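Local coordinates for protein proteolytically activated form of PPO4 Tyrosinase (Agaricus bisporus var. bisporus H97, PDB 4OUA) that catalyses the o-hydroxylation of monophenols and the oxidation of the resulting o-diphenols to reactive o-quinones at a two-copper site, the initial step of melanin synthesis, at residues A243-L246 with E247-H250; A227-E230 with A231-H235; Q83-F86 with P87-H90. All blocks are in the same frame, centred on the assembly; numbering follows the deposited sequence.

Contact 1 of 3, residues A243-L246 with E247-H250; sequences ANSL and EAVH. With CU1 (copper (I) ion), chain D.
The hydroxyl of Ser245 takes the backbone N-H of Ala248, with Ser245 OG to Ala248 N at 3.0 Å and an angle of 154° at the hydrogen. Ser245 is the N-cap of helix 246-258. Its OG lies between the backbone N and the carbonyl carbon (chi1 64°), which turns it toward the first turn of the helix. The same OG is also hydrogen-bonded to His242 O. Two backbone bonds follow. Val249 N reaches Ser245 O at 3.3 Å, almost straight at 178°. His250 N to Leu246 O, also 3.3 Å, is weak. The Glu247 chain runs out extended, and its OE1 is hydrogen-bonded to the backbone N atoms of His235 and Ser82. Metal binding comes one turn on: His250 NE2 binds a copper ion at 2.0 Å. His254 and His282 complete the three histidines of this ion, and a water lies 2.3 Å from the copper. Three histidines on each copper make the type 3 binuclear centre of the tyrosinase family. His250 ND1 points back to Glu247 O at 3.3 Å, in the ring plane; this weak bond helps to fix the turn of the ring. The remaining contacts are packing. The Ala248 methyl lies beside Ser245 OG and Ala243 O. Val249 CG2 lies beside Ser245 O.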
ATOM      1  N   ALA A 243     -20.124   7.014  -1.131  1.00 40.03           N
ATOM      2  CA  ALA A 243     -20.114   5.589  -0.810  1.00 35.79           C
ATOM      3  C   ALA A 243     -19.450   4.756  -1.902  1.00 34.46           C
ATOM      4  O   ALA A 243     -19.059   3.612  -1.670  1.00 31.02           O
ATOM      5  CB  ALA A 243     -21.531   5.099  -0.568  1.00 38.44           C
ATOM      6  N   ASN A 244     -19.326   5.334  -3.092  1.00 40.17           N
ATOM      7  CA  ASN A 244     -18.749   4.629  -4.229  1.00 35.36           C
ATOM      8  C   ASN A 244     -17.344   5.135  -4.549  1.00 36.91           C
ATOM      9  O   ASN A 244     -16.860   4.993  -5.672  1.00 38.06           O
ATOM     10  CB  ASN A 244     -19.655   4.777  -5.452  1.00 38.91           C
ATOM     11  CG  ASN A 244     -19.384   3.728  -6.512  1.00 36.50           C
ATOM     12  OD1 ASN A 244     -19.051   2.585  -6.200  1.00 34.95           O
ATOM     13  ND2 ASN A 244     -19.521   4.115  -7.775  1.00 32.29           N
ATOM     14  N   SER A 245     -16.691   5.726  -3.553  1.00 37.23           N
ATOM     15  CA  SER A 245     -15.368   6.307  -3.749  1.00 34.49           C
ATOM     16  C   SER A 245     -14.270   5.254  -3.678  1.00 36.45           C
ATOM     17  O   SER A 245     -14.481   4.153  -3.170  1.00 34.34           O
ATOM     18  CB  SER A 245     -15.104   7.398  -2.711  1.00 37.98           C
ATOM     19  OG  SER A 245     -15.077   6.858  -1.402  1.00 39.39           O
ATOM     20  N   LEU A 246     -13.096   5.606  -4.196  1.00 42.06           N
ATOM     21  CA  LEU A 246     -11.928   4.738  -4.133  1.00 33.40           C
ATOM     22  C   LEU A 246     -11.591   4.402  -2.686  1.00 32.09           C
ATOM     23  O   LEU A 246     -11.103   3.312  -2.390  1.00 38.92           O
ATOM     24  CB  LEU A 246     -10.729   5.402  -4.814  1.00 34.79           C
ATOM     25  CG  LEU A 246      -9.400   4.638  -4.850  1.00 35.33           C
ATOM     26  CD1 LEU A 246      -9.428   3.529  -5.895  1.00 28.50           C
ATOM     27  CD2 LEU A 246      -8.237   5.586  -5.101  1.00 27.06           C
ATOM     28  N   GLU A 247     -11.863   5.343  -1.787  1.00 29.51           N
ATOM     29  CA  GLU A 247     -11.514   5.185  -0.379  1.00 34.91           C
ATOM     30  C   GLU A 247     -12.557   4.375   0.381  1.00 35.41           C
ATOM     31  O   GLU A 247     -12.216   3.562   1.242  1.00 36.30           O
ATOM     32  CB  GLU A 247     -11.334   6.550   0.284  1.00 35.77           C
ATOM     33  CG  GLU A 247     -10.875   6.478   1.729  1.00 32.23           C
ATOM     34  CD  GLU A 247     -10.749   7.845   2.376  1.00 39.92           C
ATOM     35  OE1 GLU A 247     -11.306   8.819   1.829  1.00 42.25           O
ATOM     36  OE2 GLU A 247     -10.089   7.944   3.432  1.00 45.57           O
ATOM     37  N   ALA A 248     -13.828   4.606   0.063  1.00 35.83           N
ATOM     38  CA  ALA A 248     -14.926   3.897   0.711  1.00 31.53           C
ATOM     39  C   ALA A 248     -14.787   2.390   0.518  1.00 33.48           C
ATOM     40  O   ALA A 248     -14.880   1.621   1.476  1.00 29.21           O
ATOM     41  CB  ALA A 248     -16.260   4.383   0.171  1.00 33.49           C
ATOM     42  N   VAL A 249     -14.564   1.981  -0.728  1.00 32.85           N
ATOM     43  CA  VAL A 249     -14.336   0.578  -1.057  1.00 30.46           C
ATOM     44  C   VAL A 249     -13.053   0.082  -0.402  1.00 36.30           C
ATOM     45  O   VAL A 249     -12.925  -1.094  -0.055  1.00 39.38           O
ATOM     46  CB  VAL A 249     -14.248   0.368  -2.581  1.00 28.61           C
ATOM     47  CG1 VAL A 249     -13.973  -1.090  -2.905  1.00 31.93           C
ATOM     48  CG2 VAL A 249     -15.529   0.841  -3.254  1.00 29.40           C
ATOM     49  N   HIS A 250     -12.088   1.045  -0.234  1.00 38.99           N
ATOM     50  CA  HIS A 250     -10.792   0.766   0.370  1.00 28.99           C
ATOM     51  C   HIS A 250     -10.904   0.508   1.872  1.00 33.69           C
ATOM     52  O   HIS A 250     -10.104  -0.233   2.446  1.00 37.32           O
ATOM     53  CB  HIS A 250      -9.837   1.931   0.096  1.00 26.91           C
ATOM     54  CG  HIS A 250      -8.843   2.173   1.188  1.00 28.75           C
ATOM     55  ND1 HIS A 250      -9.057   3.080   2.203  1.00 29.28           N
ATOM     56  CD2 HIS A 250      -7.624   1.633   1.417  1.00 33.25           C
ATOM     57  CE1 HIS A 250      -8.014   3.082   3.015  1.00 31.63           C
ATOM     58  NE2 HIS A 250      -7.132   2.209   2.563  1.00 34.98           N
TER
HETATM   59 CU   CU1 D 402      -5.714   2.258   3.934  0.92 30.62          CU
HETATM   60  O   HOH W   1      -5.508   4.222   5.054  0.90 42.65           O

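Contact 2 of 3, residues A227-E230 with A231-H235; sequences ANWE and AFSNH
Trp229 O receives two backbone N-H groups, those of Ser233 and Phe232. Ser233 N lies 2.7 Å from Trp229 O, and Phe232 N lies 3.1 Å from it. The oxygen is modelled too close to Ser233 OG, so both lengths are less sure than usual. As modelled, the two bonds close the short helix 229-233. The Ser233 side chain turns in against the indole of Trp229. Its CB makes a CH-pi contact over the face of the five-membered ring, 3.8 Å from the ring centroid. The indole gets there with CG anti to the backbone N (chi1 178°), and its NE1 is hydrogen-bonded to Val84 O. At the benzene end of the indole, Trp229 CZ3 comes to the edge of the Phe232 ring, 4.0 Å from Phe232 CE2. The planes of these two six-membered rings are 58° apart, an oblique pair. Phe232 also stacks on Trp292. Near the start of the helix, Asn228 folds its amide over Ala231, with Asn228 OD1 3.3 Å from Ala231 CB. Across the turn, Glu230 and Asn234 meet with carboxylate and amide planes 85° apart. Glu230 OE1 is 3.6 Å from Asn234 ND2, and this oxygen is hydrogen-bonded to His242 NE2. The chain leaves helical geometry at Asn234. The whole is a short one-turn helix in the tyrosinase central domain, between helices 201-224 and 246-258 in the sequence. Its aromatic side chains are buried, and a bound copper ion lies about 11 Å from the side chain of Asn234, at the nearest atoms, so this helix stands beside the binuclear site without supplying a ligand.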
ATOM      1  N   ALA A 227     -17.562   9.824 -12.425  1.00 39.14           N
ATOM      2  CA  ALA A 227     -17.206  10.865 -13.383  1.00 37.77           C
ATOM      3  C   ALA A 227     -16.446  12.006 -12.712  1.00 45.06           C
ATOM      4  O   ALA A 227     -15.427  12.469 -13.224  1.00 46.80           O
ATOM      5  CB  ALA A 227     -18.449  11.393 -14.077  1.00 35.34           C
ATOM      6  N   ASN A 228     -16.947  12.459 -11.568  1.00 53.17           N
ATOM      7  CA  ASN A 228     -16.310  13.550 -10.839  1.00 48.81           C
ATOM      8  C   ASN A 228     -15.306  13.033  -9.815  1.00 46.13           C
ATOM      9  O   ASN A 228     -15.444  11.925  -9.295  1.00 42.97           O
ATOM     10  CB  ASN A 228     -17.363  14.426 -10.153  1.00 49.21           C
ATOM     11  CG  ASN A 228     -18.137  13.682  -9.081  1.00 54.33           C
ATOM     12  OD1 ASN A 228     -18.434  12.495  -9.222  1.00 56.31           O
ATOM     13  ND2 ASN A 228     -18.464  14.379  -7.999  1.00 50.53           N
ATOM     14  N   TRP A 229     -14.298  13.850  -9.526  1.00 44.22           N
ATOM     15  CA  TRP A 229     -13.200  13.456  -8.653  1.00 39.29           C
ATOM     16  C   TRP A 229     -13.600  13.423  -7.181  1.00 42.04           C
ATOM     17  O   TRP A 229     -13.090  12.610  -6.409  1.00 44.56           O
ATOM     18  CB  TRP A 229     -12.013  14.404  -8.847  1.00 43.42           C
ATOM     19  CG  TRP A 229     -10.849  14.115  -7.950  1.00 36.52           C
ATOM     20  CD1 TRP A 229     -10.563  14.716  -6.759  1.00 40.60           C
ATOM     21  CD2 TRP A 229      -9.811  13.154  -8.174  1.00 35.90           C
ATOM     22  NE1 TRP A 229      -9.412  14.188  -6.228  1.00 42.27           N
ATOM     23  CE2 TRP A 229      -8.932  13.228  -7.076  1.00 36.23           C
ATOM     24  CE3 TRP A 229      -9.541  12.240  -9.196  1.00 38.21           C
ATOM     25  CZ2 TRP A 229      -7.802  12.420  -6.971  1.00 34.87           C
ATOM     26  CZ3 TRP A 229      -8.420  11.439  -9.089  1.00 40.61           C
ATOM     27  CH2 TRP A 229      -7.564  11.535  -7.985  1.00 37.35           C
ATOM     28  N   GLU A 230     -14.508  14.311  -6.793  1.00 42.98           N
ATOM     29  CA  GLU A 230     -14.920  14.414  -5.397  1.00 41.57           C
ATOM     30  C   GLU A 230     -15.564  13.126  -4.898  1.00 39.64           C
ATOM     31  O   GLU A 230     -15.258  12.657  -3.804  1.00 45.06           O
ATOM     32  CB  GLU A 230     -15.884  15.587  -5.208  1.00 46.55           C
ATOM     33  CG  GLU A 230     -15.328  16.706  -4.342  1.00 49.00           C
ATOM     34  CD  GLU A 230     -15.040  16.257  -2.919  1.00 54.59           C
ATOM     35  OE1 GLU A 230     -15.647  15.259  -2.473  1.00 46.66           O
ATOM     36  OE2 GLU A 230     -14.207  16.902  -2.247  1.00 56.75           O
ATOM     37  N   ALA A 231     -16.452  12.554  -5.705  1.00 41.71           N
ATOM     38  CA  ALA A 231     -17.158  11.338  -5.321  1.00 40.05           C
ATOM     39  C   ALA A 231     -16.259  10.107  -5.427  1.00 39.55           C
ATOM     40  O   ALA A 231     -16.583   9.046  -4.894  1.00 37.14           O
ATOM     41  CB  ALA A 231     -18.401  11.159  -6.176  1.00 32.80           C
ATOM     42  N   PHE A 232     -15.131  10.256  -6.113  1.00 38.48           N
ATOM     43  CA  PHE A 232     -14.216   9.140  -6.335  1.00 39.38           C
ATOM     44  C   PHE A 232     -13.029   9.147  -5.374  1.00 43.18           C
ATOM     45  O   PHE A 232     -12.555   8.091  -4.956  1.00 40.07           O
ATOM     46  CB  PHE A 232     -13.709   9.159  -7.779  1.00 40.00           C
ATOM     47  CG  PHE A 232     -12.522   8.267  -8.018  1.00 38.53           C
ATOM     48  CD1 PHE A 232     -12.688   6.907  -8.222  1.00 33.21           C
ATOM     49  CD2 PHE A 232     -11.240   8.790  -8.043  1.00 35.24           C
ATOM     50  CE1 PHE A 232     -11.601   6.086  -8.445  1.00 28.44           C
ATOM     51  CE2 PHE A 232     -10.147   7.975  -8.264  1.00 35.82           C
ATOM     52  CZ  PHE A 232     -10.328   6.620  -8.465  1.00 33.27           C
ATOM     53  N   SER A 233     -12.570  10.323  -4.991  1.00 41.16           N
ATOM     54  CA  SER A 233     -11.385  10.450  -4.174  1.00 42.16           C
ATOM     55  C   SER A 233     -11.525  10.020  -2.751  1.00 44.65           C
ATOM     56  O   SER A 233     -10.745   9.238  -2.275  1.00 40.45           O
ATOM     57  CB  SER A 233     -10.941  11.874  -4.177  1.00 41.09           C
ATOM     58  OG  SER A 233     -12.044  12.653  -4.447  1.00 47.96           O
ATOM     59  N   ASN A 234     -12.492  10.574  -2.055  1.00 44.49           N
ATOM     60  CA  ASN A 234     -12.640  10.286  -0.660  1.00 41.32           C
ATOM     61  C   ASN A 234     -14.015   9.863  -0.303  1.00 42.91           C
ATOM     62  O   ASN A 234     -14.883   9.863  -1.109  1.00 41.23           O
ATOM     63  CB  ASN A 234     -12.286  11.493   0.140  1.00 44.93           C
ATOM     64  CG  ASN A 234     -13.112  12.667  -0.217  1.00 44.03           C
ATOM     65  OD1 ASN A 234     -13.832  13.179   0.584  1.00 49.32           O
ATOM     66  ND2 ASN A 234     -12.997  13.104  -1.415  1.00 37.74           N
ATOM     67  N   HIS A 235     -14.190   9.516   0.951  1.00 45.79           N
ATOM     68  CA  HIS A 235     -15.443   9.029   1.449  1.00 43.21           C
ATOM     69  C   HIS A 235     -16.205  10.025   2.285  1.00 48.23           C
ATOM     70  O   HIS A 235     -17.397   9.916   2.384  1.00 49.36           O
ATOM     71  CB  HIS A 235     -15.214   7.771   2.262  1.00 37.31           C
ATOM     72  CG  HIS A 235     -14.335   7.967   3.445  1.00 42.60           C
ATOM     73  ND1 HIS A 235     -13.581   6.962   3.985  1.00 38.13           N
ATOM     74  CD2 HIS A 235     -14.088   9.059   4.191  1.00 46.80           C
ATOM     75  CE1 HIS A 235     -12.913   7.425   5.018  1.00 41.46           C
ATOM     76  NE2 HIS A 235     -13.199   8.696   5.162  1.00 41.92           N
TER

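Contact 3 of 3, residues Q83-F86 with P87-H90; sequences QVLF and PTWH. With CU1 (copper (I) ion), chain C.
The His90 ring is covered on both faces. Over one face lies Phe86 CE1, 3.4 Å above the plane and displaced to one side of the ring. On the opposite face CE3 of Trp89 sits 3.3 Å above the middle of the His90 ring. The Phe86 and His90 rings form an oblique pair, with planes 46° apart and centroids 4.4 Å from each other. Phe86 has CG anti to the backbone N (chi1 171°), and this brings its CD1-CE1 side against His90 CE1. At the rim of the imidazole, His90 ND1 gives a hydrogen bond of 2.7 Å to Phe86 O, 22° out of the ring plane. This bond holds one ring nitrogen and leaves NE2 turned to the metal. With an alanine in place of Phe86, the His90 ring would probably lose the cover on one face and be freer to tilt about its bond to the carbonyl oxygen. Two carbonyls take the backbone bonds of the first turn. Trp89 N reaches Leu85 O at 2.9 Å, almost in line with the carbonyl. His90 N to Phe86 O, at 3.3 Å, is weak. Thr88 OG1 is also near Leu85 O, but it is hydrogen-bonded to Ser338 OG as well. The indole NE1 of Trp89 is hydrogen-bonded to Glu326 O. A type I turn from Gln83 to Phe86 leads into the helix. His90 NE2 binds a copper ion at 2.1 Å, with His56 and His81 as the other two histidines: the first half of the binuclear copper site of tyrosinases.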
ATOM      1  N   GLN A  83     -10.417  13.230   2.185  1.00 34.83           N
ATOM      2  CA  GLN A  83     -10.103  14.434   1.425  1.00 42.15           C
ATOM      3  C   GLN A  83      -9.678  14.104  -0.004  1.00 48.39           C
ATOM      4  O   GLN A  83      -9.373  12.953  -0.322  1.00 48.71           O
ATOM      5  CB  GLN A  83      -9.009  15.236   2.129  1.00 35.58           C
ATOM      6  CG  GLN A  83      -7.877  14.386   2.669  1.00 46.08           C
ATOM      7  CD  GLN A  83      -6.607  15.182   2.879  1.00 49.39           C
ATOM      8  OE1 GLN A  83      -6.181  15.925   1.999  1.00 40.21           O
ATOM      9  NE2 GLN A  83      -5.997  15.031   4.048  1.00 52.83           N
ATOM     10  N   VAL A  84      -9.650  15.124  -0.857  1.00 41.99           N
ATOM     11  CA  VAL A  84      -9.396  14.943  -2.284  1.00 46.06           C
ATOM     12  C   VAL A  84      -8.013  14.376  -2.598  1.00 40.14           C
ATOM     13  O   VAL A  84      -7.781  13.875  -3.698  1.00 37.30           O
ATOM     14  CB  VAL A  84      -9.553  16.274  -3.048  1.00 43.65           C
ATOM     15  CG1 VAL A  84     -11.014  16.689  -3.100  1.00 46.32           C
ATOM     16  CG2 VAL A  84      -8.704  17.359  -2.406  1.00 36.14           C
ATOM     17  N   LEU A  85      -7.101  14.449  -1.635  1.00 44.53           N
ATOM     18  CA  LEU A  85      -5.718  14.043  -1.871  1.00 42.14           C
ATOM     19  C   LEU A  85      -5.458  12.576  -1.543  1.00 37.04           C
ATOM     20  O   LEU A  85      -4.331  12.105  -1.678  1.00 36.72           O
ATOM     21  CB  LEU A  85      -4.762  14.919  -1.060  1.00 35.52           C
ATOM     22  CG  LEU A  85      -4.694  16.393  -1.457  1.00 35.99           C
ATOM     23  CD1 LEU A  85      -3.589  17.094  -0.691  1.00 30.31           C
ATOM     24  CD2 LEU A  85      -4.489  16.532  -2.959  1.00 39.19           C
ATOM     25  N   PHE A  86      -6.497  11.863  -1.116  1.00 42.28           N
ATOM     26  CA  PHE A  86      -6.345  10.475  -0.682  1.00 41.09           C
ATOM     27  C   PHE A  86      -5.634   9.600  -1.714  1.00 39.00           C
ATOM     28  O   PHE A  86      -4.636   8.955  -1.397  1.00 44.32           O
ATOM     29  CB  PHE A  86      -7.707   9.861  -0.347  1.00 36.22           C
ATOM     30  CG  PHE A  86      -7.654   8.379  -0.105  1.00 34.18           C
ATOM     31  CD1 PHE A  86      -7.217   7.877   1.110  1.00 35.16           C
ATOM     32  CD2 PHE A  86      -8.034   7.487  -1.094  1.00 33.58           C
ATOM     33  CE1 PHE A  86      -7.160   6.513   1.334  1.00 29.68           C
ATOM     34  CE2 PHE A  86      -7.980   6.122  -0.875  1.00 32.46           C
ATOM     35  CZ  PHE A  86      -7.542   5.636   0.342  1.00 31.56           C
ATOM     36  N   PRO A  87      -6.148   9.575  -2.953  1.00 37.71           N
ATOM     37  CA  PRO A  87      -5.549   8.730  -3.993  1.00 40.89           C
ATOM     38  C   PRO A  87      -4.089   9.073  -4.290  1.00 38.65           C
ATOM     39  O   PRO A  87      -3.257   8.169  -4.361  1.00 39.06           O
ATOM     40  CB  PRO A  87      -6.431   9.007  -5.216  1.00 32.35           C
ATOM     41  CG  PRO A  87      -7.734   9.458  -4.646  1.00 35.22           C
ATOM     42  CD  PRO A  87      -7.370  10.247  -3.428  1.00 34.33           C
ATOM     43  N   THR A  88      -3.783  10.356  -4.456  1.00 40.50           N
ATOM     44  CA  THR A  88      -2.443  10.768  -4.860  1.00 35.04           C
ATOM     45  C   THR A  88      -1.419  10.618  -3.739  1.00 35.44           C
ATOM     46  O   THR A  88      -0.279  10.231  -3.989  1.00 40.36           O
ATOM     47  CB  THR A  88      -2.423  12.229  -5.356  1.00 34.82           C
ATOM     48  OG1 THR A  88      -2.937  13.095  -4.337  1.00 40.95           O
ATOM     49  CG2 THR A  88      -3.265  12.376  -6.612  1.00 38.28           C
ATOM     50  N   TRP A  89      -1.821  10.922  -2.509  1.00 35.53           N
ATOM     51  CA  TRP A  89      -0.900  10.840  -1.378  1.00 37.55           C
ATOM     52  C   TRP A  89      -0.446   9.406  -1.140  1.00 39.42           C
ATOM     53  O   TRP A  89       0.702   9.164  -0.770  1.00 38.00           O
ATOM     54  CB  TRP A  89      -1.539  11.396  -0.104  1.00 29.88           C
ATOM     55  CG  TRP A  89      -0.600  11.389   1.071  1.00 35.95           C
ATOM     56  CD1 TRP A  89       0.198  12.414   1.490  1.00 41.21           C
ATOM     57  CD2 TRP A  89      -0.354  10.297   1.968  1.00 39.43           C
ATOM     58  NE1 TRP A  89       0.922  12.030   2.593  1.00 34.60           N
ATOM     59  CE2 TRP A  89       0.602  10.736   2.907  1.00 35.28           C
ATOM     60  CE3 TRP A  89      -0.849   8.994   2.070  1.00 37.36           C
ATOM     61  CZ2 TRP A  89       1.069   9.919   3.933  1.00 36.36           C
ATOM     62  CZ3 TRP A  89      -0.384   8.185   3.090  1.00 34.74           C
ATOM     63  CH2 TRP A  89       0.565   8.650   4.006  1.00 35.30           C
ATOM     64  N   HIS A  90      -1.354   8.460  -1.354  1.00 35.82           N
ATOM     65  CA  HIS A  90      -1.052   7.055  -1.117  1.00 40.84           C
ATOM     66  C   HIS A  90      -0.273   6.449  -2.282  1.00 41.68           C
ATOM     67  O   HIS A  90       0.479   5.489  -2.101  1.00 39.31           O
ATOM     68  CB  HIS A  90      -2.339   6.269  -0.860  1.00 34.90           C
ATOM     69  CG  HIS A  90      -2.955   6.550   0.477  1.00 34.44           C
ATOM     70  ND1 HIS A  90      -3.619   7.725   0.760  1.00 32.34           N
ATOM     71  CD2 HIS A  90      -2.991   5.815   1.613  1.00 32.63           C
ATOM     72  CE1 HIS A  90      -4.043   7.698   2.010  1.00 36.90           C
ATOM     73  NE2 HIS A  90      -3.676   6.551   2.551  1.00 35.36           N
TER
HETATM   74 CU   CU1 C 401      -3.993   6.031   4.543  1.00 44.28          CU
HETATM   75  O   HOH W   1      -5.508   4.222   5.054  0.90 42.65           O

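How the contacts relate
All three contacts lie in the central domain, and each joins residues along a single helix or at its start. Contact 3 is wholly buried; contacts 1 and 2 are partly buried, each with an exposed residue. Contacts 1 and 3 each bring one histidine to a different copper, and one water lies at both metals. Contact 2 binds no metal. It lies against the other two: Phe232 O takes Leu246 N at 2.7 Å, and Ser233 O packs on Phe86 CD2 at 3.4 Å. Contacts 1 and 3 meet where Phe86 CZ packs on His250 ND1. Contact 1 is mainly a polar cap, contact 2 is rich in aromatics, and contact 3 sandwiches a copper ligand.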